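YlmH (Streptococcus pneumoniae, PDB 2FPH) probably acts in cell division in a Gram-positive bacterium and probably binds nucleic acid, likely RNA. Local coordinates at residues P34-N37 / P38-K42. Sequence-based numbering, arbitrary orientation.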
ATOM      1  N   PRO A  34      -2.866  -2.830  -5.696  1.00 13.10           N
ATOM      2  CA  PRO A  34      -2.684  -1.555  -5.007  1.00 13.07           C
ATOM      3  C   PRO A  34      -2.623  -1.776  -3.513  1.00 12.55           C
ATOM      4  O   PRO A  34      -2.794  -2.895  -3.019  1.00 12.86           O
ATOM      5  CB  PRO A  34      -3.970  -0.808  -5.320  1.00 14.92           C
ATOM      6  CG  PRO A  34      -4.684  -1.599  -6.296  1.00 16.69           C
ATOM      7  CD  PRO A  34      -4.209  -2.958  -6.271  1.00 13.63           C
ATOM      8  N   PHE A  35      -2.499  -0.683  -2.757  1.00 12.47           N
ATOM      9  CA  PHE A  35      -2.662  -0.847  -1.307  1.00 12.53           C
ATOM     10  C   PHE A  35      -4.107  -1.227  -0.935  1.00 13.96           C
ATOM     11  O   PHE A  35      -5.072  -0.610  -1.419  1.00 12.92           O
ATOM     12  CB  PHE A  35      -2.228   0.375  -0.549  1.00 12.52           C
ATOM     13  CG  PHE A  35      -0.746   0.560  -0.496  1.00 11.39           C
ATOM     14  CD1 PHE A  35      -0.027  -0.041   0.534  1.00 11.80           C
ATOM     15  CD2 PHE A  35      -0.069   1.336  -1.405  1.00 12.45           C
ATOM     16  CE1 PHE A  35       1.336   0.133   0.673  1.00 14.61           C
ATOM     17  CE2 PHE A  35       1.348   1.504  -1.288  1.00 13.98           C
ATOM     18  CZ  PHE A  35       2.031   0.907  -0.200  1.00 11.76           C
ATOM     19  N   ILE A  36      -4.209  -2.240  -0.079  1.00 13.87           N
ATOM     20  CA  ILE A  36      -5.488  -2.744   0.457  1.00 14.93           C
ATOM     21  C   ILE A  36      -5.430  -2.882   1.959  1.00 14.97           C
ATOM     22  O   ILE A  36      -4.344  -2.924   2.566  1.00 15.57           O
ATOM     23  CB  ILE A  36      -5.823  -4.127  -0.223  1.00 14.39           C
ATOM     24  CG1 ILE A  36      -4.786  -5.216   0.070  1.00 15.51           C
ATOM     25  CG2 ILE A  36      -5.997  -3.966  -1.731  1.00 13.90           C
ATOM     26  CD1 ILE A  36      -5.179  -6.605  -0.482  1.00 13.73           C
ATOM     27  N   ASN A  37      -6.601  -2.893   2.595  1.00 15.64           N
ATOM     28  CA  ASN A  37      -6.705  -2.979   4.049  1.00 15.76           C
ATOM     29  C   ASN A  37      -6.629  -4.423   4.552  1.00 16.72           C
ATOM     30  O   ASN A  37      -6.562  -5.360   3.749  1.00 15.74           O
ATOM     31  CB  ASN A  37      -7.930  -2.162   4.546  1.00 17.55           C
ATOM     32  CG  ASN A  37      -9.251  -2.840   4.267  1.00 16.12           C
ATOM     33  OD1 ASN A  37      -9.355  -4.063   4.218  1.00 15.32           O
ATOM     34  ND2 ASN A  37     -10.306  -2.036   4.167  1.00 19.73           N
ATOM     35  N   PRO A  38      -6.436  -4.629   5.849  1.00 14.58           N
ATOM     36  CA  PRO A  38      -6.265  -5.977   6.387  1.00 14.86           C
ATOM     37  C   PRO A  38      -7.430  -6.964   6.101  1.00 13.20           C
ATOM     38  O   PRO A  38      -7.213  -8.120   5.853  1.00 14.73           O
ATOM     39  CB  PRO A  38      -6.126  -5.703   7.867  1.00 15.56           C
ATOM     40  CG  PRO A  38      -5.522  -4.364   7.905  1.00 13.86           C
ATOM     41  CD  PRO A  38      -6.295  -3.595   6.903  1.00 15.55           C
ATOM     42  N   HIS A  39      -8.638  -6.465   6.077  1.00 15.94           N
ATOM     43  CA  HIS A  39      -9.754  -7.312   5.736  1.00 15.83           C
ATOM     44  C   HIS A  39      -9.724  -7.761   4.290  1.00 14.35           C
ATOM     45  O   HIS A  39      -9.913  -8.916   4.034  1.00 15.50           O
ATOM     46  CB  HIS A  39     -11.064  -6.629   5.954  1.00 17.53           C
ATOM     47  CG  HIS A  39     -12.219  -7.521   5.636  1.00 17.30           C
ATOM     48  ND1 HIS A  39     -12.589  -8.561   6.456  1.00 20.89           N
ATOM     49  CD2 HIS A  39     -13.128  -7.485   4.627  1.00 20.38           C
ATOM     50  CE1 HIS A  39     -13.650  -9.166   5.943  1.00 21.83           C
ATOM     51  NE2 HIS A  39     -13.999  -8.533   4.836  1.00 21.99           N
ATOM     52  N   GLN A  40      -9.364  -6.830   3.416  1.00 15.92           N
ATOM     53  CA  GLN A  40      -9.184  -7.092   1.988  1.00 14.00           C
ATOM     54  C   GLN A  40      -8.042  -8.025   1.730  1.00 14.06           C
ATOM     55  O   GLN A  40      -8.160  -8.930   0.860  1.00 14.40           O
ATOM     56  CB  GLN A  40      -9.006  -5.798   1.241  1.00 13.42           C
ATOM     57  CG  GLN A  40     -10.281  -4.960   1.240  1.00 15.34           C
ATOM     58  CD  GLN A  40     -10.119  -3.547   0.779  1.00 17.00           C
ATOM     59  OE1 GLN A  40      -9.020  -2.989   0.801  1.00 18.43           O
ATOM     60  NE2 GLN A  40     -11.268  -2.903   0.445  1.00 16.12           N
ATOM     61  N   GLU A  41      -6.932  -7.863   2.448  1.00 13.04           N
ATOM     62  CA  GLU A  41      -5.849  -8.854   2.388  1.00 13.59           C
ATOM     63  C   GLU A  41      -6.304 -10.257   2.729  1.00 14.35           C
ATOM     64  O   GLU A  41      -5.892 -11.220   2.067  1.00 14.13           O
ATOM     65  CB  GLU A  41      -4.704  -8.395   3.327  1.00 13.76           C
ATOM     66  CG  GLU A  41      -3.479  -9.287   3.542  1.00 17.31           C
ATOM     67  CD  GLU A  41      -2.600  -8.835   4.727  1.00 20.64           C
ATOM     68  OE1 GLU A  41      -3.099  -8.122   5.643  1.00 20.65           O
ATOM     69  OE2 GLU A  41      -1.390  -9.223   4.764  1.00 19.87           O
ATOM     70  N   LYS A  42      -7.136 -10.403   3.770  1.00 14.65           N
ATOM     71  CA  LYS A  42      -7.612 -11.711   4.159  1.00 15.18           C
ATOM     72  C   LYS A  42      -8.516 -12.311   3.081  1.00 15.28           C
ATOM     73  O   LYS A  42      -8.341 -13.463   2.744  1.00 15.41           O
ATOM     74  CB  LYS A  42      -8.352 -11.640   5.503  1.00 16.07           C
ATOM     75  CG  LYS A  42      -7.462 -11.483   6.674  1.00 21.53           C
ATOM     76  CD  LYS A  42      -8.199 -11.744   8.023  1.00 28.20           C
ATOM     77  CE  LYS A  42      -9.088 -10.622   8.470  1.00 30.92           C
ATOM     78  NZ  LYS A  42      -8.339  -9.527   9.205  1.00 34.75           N
TER
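Asn-37 and Gln-40 trade hydrogen bonds as a capping box at the start of helix 38-50, each side chain taking the backbone N-H of the other residue. Asn-37 is the N-cap. Its OD1 accepts from Gln-40 N at 2.9 Å, the N-H lying nearly in line with the side-chain C=O. With chi1 at 74°, CG of Asn-37 sits between its own N and carbonyl carbon, which swings OD1 over the first turn, where helical N-H groups have no preceding carbonyl to bond. In return, Gln-40 OE1 accepts from Asn-37 N at 3.0 Å; that N-H points almost straight at the oxygen, though the donor is tilted 25° from the carbonyl plane. An extended chain beyond CG carries the Gln-40 amide back past the helix start, and there it stacks on the Asn-37 amide, the two planes 20° apart while the side chains themselves cross at about a right angle. The closest side-chain approach between the two residues is Gln-40 CG to Asn-37 OD1, 3.2 Å.

The main chain adds the first helical bond, Glu-41 N to Asn-37 O, at 2.8 Å. Pro-38, which has no N-H to offer, fills the first helical position, its CD against Asn-37 CB. Ile-36 closes the inner side: its CB lies 3.5 Å from Gln-40 OE1, and CD1 reaches the backbone of Glu-41, 3.6 Å from its N.

The turn joins the loop after strand 31-32 to helix 38-50 in the N-terminal region of YlmH. Ile-36 and Gln-40 both rest on Phe-13 of helix 11-27, the Ile-36 backbone bonds to Val-67, and Glu-41 OE2 is hydrogen-bonded to Ser-57 OG at the end of strand 54-57.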